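Local coordinates for protein catalase (Corynebacterium glutamicum, PDB 4B7H) that breaks down hydrogen peroxide to water and oxygen at a heme iron, and is inhibited by nitric oxide, which binds beside the heme, at residues D157-H160 / S161-L165. Numbering follows the deposited sequence.
Sequences DFIH and SQKRL
S161 turns back on the helix that carries it: its N donates to D157 O at 3.0 Å, while its hydroxyl OG gives a short bond of 2.7 Å to F158 O. Having OG between the backbone N and the carbonyl carbon (chi1 80°) brings the hydroxyl round to that oxygen, and serine suits a buried place where a small polar group can be satisfied by its own helix. Q162 N is a second donor to F158 O, at 3.1 Å, so one carbonyl is gripped twice. The Q162 chain bends at chi2 (-73°) and passes the F158 ring obliquely; Q162 CG lies 3.4 Å from F158 CE1, with amide and ring planes 29° apart. Its methylenes suit the aromatic neighbour, and F179 of helix 173-182 also packs on F158. This C-terminal part of helix 155-162 runs on the distal side of the heme, the I159 side chain about 5 Å from the bound nitric oxide. K163 N donates to H160 O at 2.9 Å. The long aliphatic part of K163 lies alongside I159, K163 CD to I159 CG2 3.9 Å, and carries NZ on to A111 O. Arginine's several N-H groups let R164 serve E113, G169 O and, on a neighbouring subunit, D253 at once, while a water donates to both H160 O and R164 O, bridging the helix to the loop that follows.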
loop_
_atom_site.group_PDB
_atom_site.type_symbol
_atom_site.label_atom_id
_atom_site.label_comp_id
_atom_site.label_asym_id
_atom_site.label_seq_id
_atom_site.Cartn_x
_atom_site.Cartn_y
_atom_site.Cartn_z
ATOM N N ASP A 157 -3.121 -2.739 -24.661
ATOM C CA ASP A 157 -4.158 -3.360 -25.478
ATOM C C ASP A 157 -3.812 -4.809 -25.787
ATOM O O ASP A 157 -4.643 -5.711 -25.641
ATOM C CB ASP A 157 -4.356 -2.579 -26.777
ATOM C CG ASP A 157 -4.819 -1.170 -26.527
ATOM O OD1 ASP A 157 -5.891 -1.009 -25.897
ATOM O OD2 ASP A 157 -4.121 -0.228 -26.954
ATOM N N PHE A 158 -2.574 -5.039 -26.200
ATOM C CA PHE A 158 -2.147 -6.387 -26.507
ATOM C C PHE A 158 -2.234 -7.274 -25.266
ATOM O O PHE A 158 -2.789 -8.380 -25.311
ATOM C CB PHE A 158 -0.726 -6.394 -27.057
ATOM C CG PHE A 158 -0.118 -7.750 -27.085
ATOM C CD1 PHE A 158 -0.723 -8.778 -27.803
ATOM C CD2 PHE A 158 1.026 -8.021 -26.351
ATOM C CE1 PHE A 158 -0.172 -10.055 -27.814
ATOM C CE2 PHE A 158 1.579 -9.289 -26.356
ATOM C CZ PHE A 158 0.973 -10.312 -27.079
ATOM N N ILE A 159 -1.685 -6.807 -24.148
ATOM C CA ILE A 159 -1.681 -7.635 -22.945
ATOM C C ILE A 159 -3.102 -7.910 -22.438
ATOM O O ILE A 159 -3.427 -9.051 -22.091
ATOM C CB ILE A 159 -0.769 -7.055 -21.853
ATOM C CG1 ILE A 159 0.693 -7.014 -22.341
ATOM C CG2 ILE A 159 -0.891 -7.862 -20.570
ATOM C CD1 ILE A 159 1.315 -8.381 -22.672
ATOM N N HIS A 160 -4.060 -6.816 -22.334
ATOM C CA HIS A 160 -5.434 -7.219 -22.023
ATOM C C HIS A 160 -5.935 -8.246 -23.046
ATOM O O HIS A 160 -6.582 -9.237 -22.687
ATOM C CB HIS A 160 -6.399 -6.036 -22.056
ATOM C CG HIS A 160 -6.141 -4.957 -21.046
ATOM N ND1 HIS A 160 -6.687 -3.692 -21.085
ATOM C CD2 HIS A 160 -5.362 -4.988 -19.940
ATOM C CE1 HIS A 160 -6.264 -3.006 -20.038
ATOM N NE2 HIS A 160 -5.454 -3.768 -19.331
ATOM N N SER A 161 -5.651 -8.176 -24.281
ATOM C CA SER A 161 -6.247 -9.123 -25.229
ATOM C C SER A 161 -5.772 -10.554 -24.998
ATOM O O SER A 161 -6.468 -11.511 -25.355
ATOM C CB SER A 161 -6.004 -8.701 -26.688
ATOM O OG SER A 161 -4.701 -9.045 -27.133
ATOM N N GLN A 162 -4.596 -10.692 -24.391
ATOM C CA GLN A 162 -4.027 -11.991 -24.042
ATOM C C GLN A 162 -4.470 -12.531 -22.689
ATOM O O GLN A 162 -4.196 -13.696 -22.369
ATOM C CB GLN A 162 -2.508 -11.885 -24.051
ATOM C CG GLN A 162 -1.968 -11.749 -25.453
ATOM C CD GLN A 162 -2.068 -13.064 -26.189
ATOM O OE1 GLN A 162 -1.640 -14.105 -25.673
ATOM N NE2 GLN A 162 -2.661 -13.044 -27.383
ATOM N N LYS A 163 -5.129 -11.680 -21.898
ATOM C CA LYS A 163 -5.570 -12.034 -20.553
ATOM C C LYS A 163 -7.075 -12.335 -20.543
ATOM O O LYS A 163 -7.575 -12.950 -21.482
ATOM C CB LYS A 163 -5.128 -10.974 -19.529
ATOM C CG LYS A 163 -3.617 -10.990 -19.262
ATOM C CD LYS A 163 -3.227 -9.940 -18.227
ATOM C CE LYS A 163 -1.886 -10.225 -17.544
ATOM N NZ LYS A 163 -1.948 -11.414 -16.642
ATOM N N ARG A 164 -7.798 -11.944 -19.500
ATOM C CA ARG A 164 -9.166 -12.413 -19.333
ATOM C C ARG A 164 -10.212 -11.359 -19.640
ATOM O O ARG A 164 -10.026 -10.171 -19.343
ATOM C CB ARG A 164 -9.367 -12.936 -17.912
ATOM C CG ARG A 164 -8.403 -14.055 -17.591
ATOM C CD ARG A 164 -8.348 -14.421 -16.106
ATOM N NE ARG A 164 -7.289 -15.407 -15.924
ATOM C CZ ARG A 164 -7.430 -16.710 -16.161
ATOM N NH1 ARG A 164 -8.612 -17.193 -16.529
ATOM N NH2 ARG A 164 -6.391 -17.532 -16.019
ATOM N N LEU A 165 -11.321 -11.804 -20.230
ATOM C CA LEU A 165 -12.481 -10.950 -20.462
ATOM C C LEU A 165 -12.947 -10.311 -19.155
ATOM O O LEU A 165 -12.929 -10.948 -18.095
ATOM C CB LEU A 165 -13.622 -11.773 -21.053
ATOM C CG LEU A 165 -13.422 -12.338 -22.456
ATOM C CD1 LEU A 165 -14.560 -13.279 -22.804
ATOM C CD2 LEU A 165 -13.331 -11.213 -23.465
HETATM O O HOH W 1 -9.185 -8.675 -21.471
#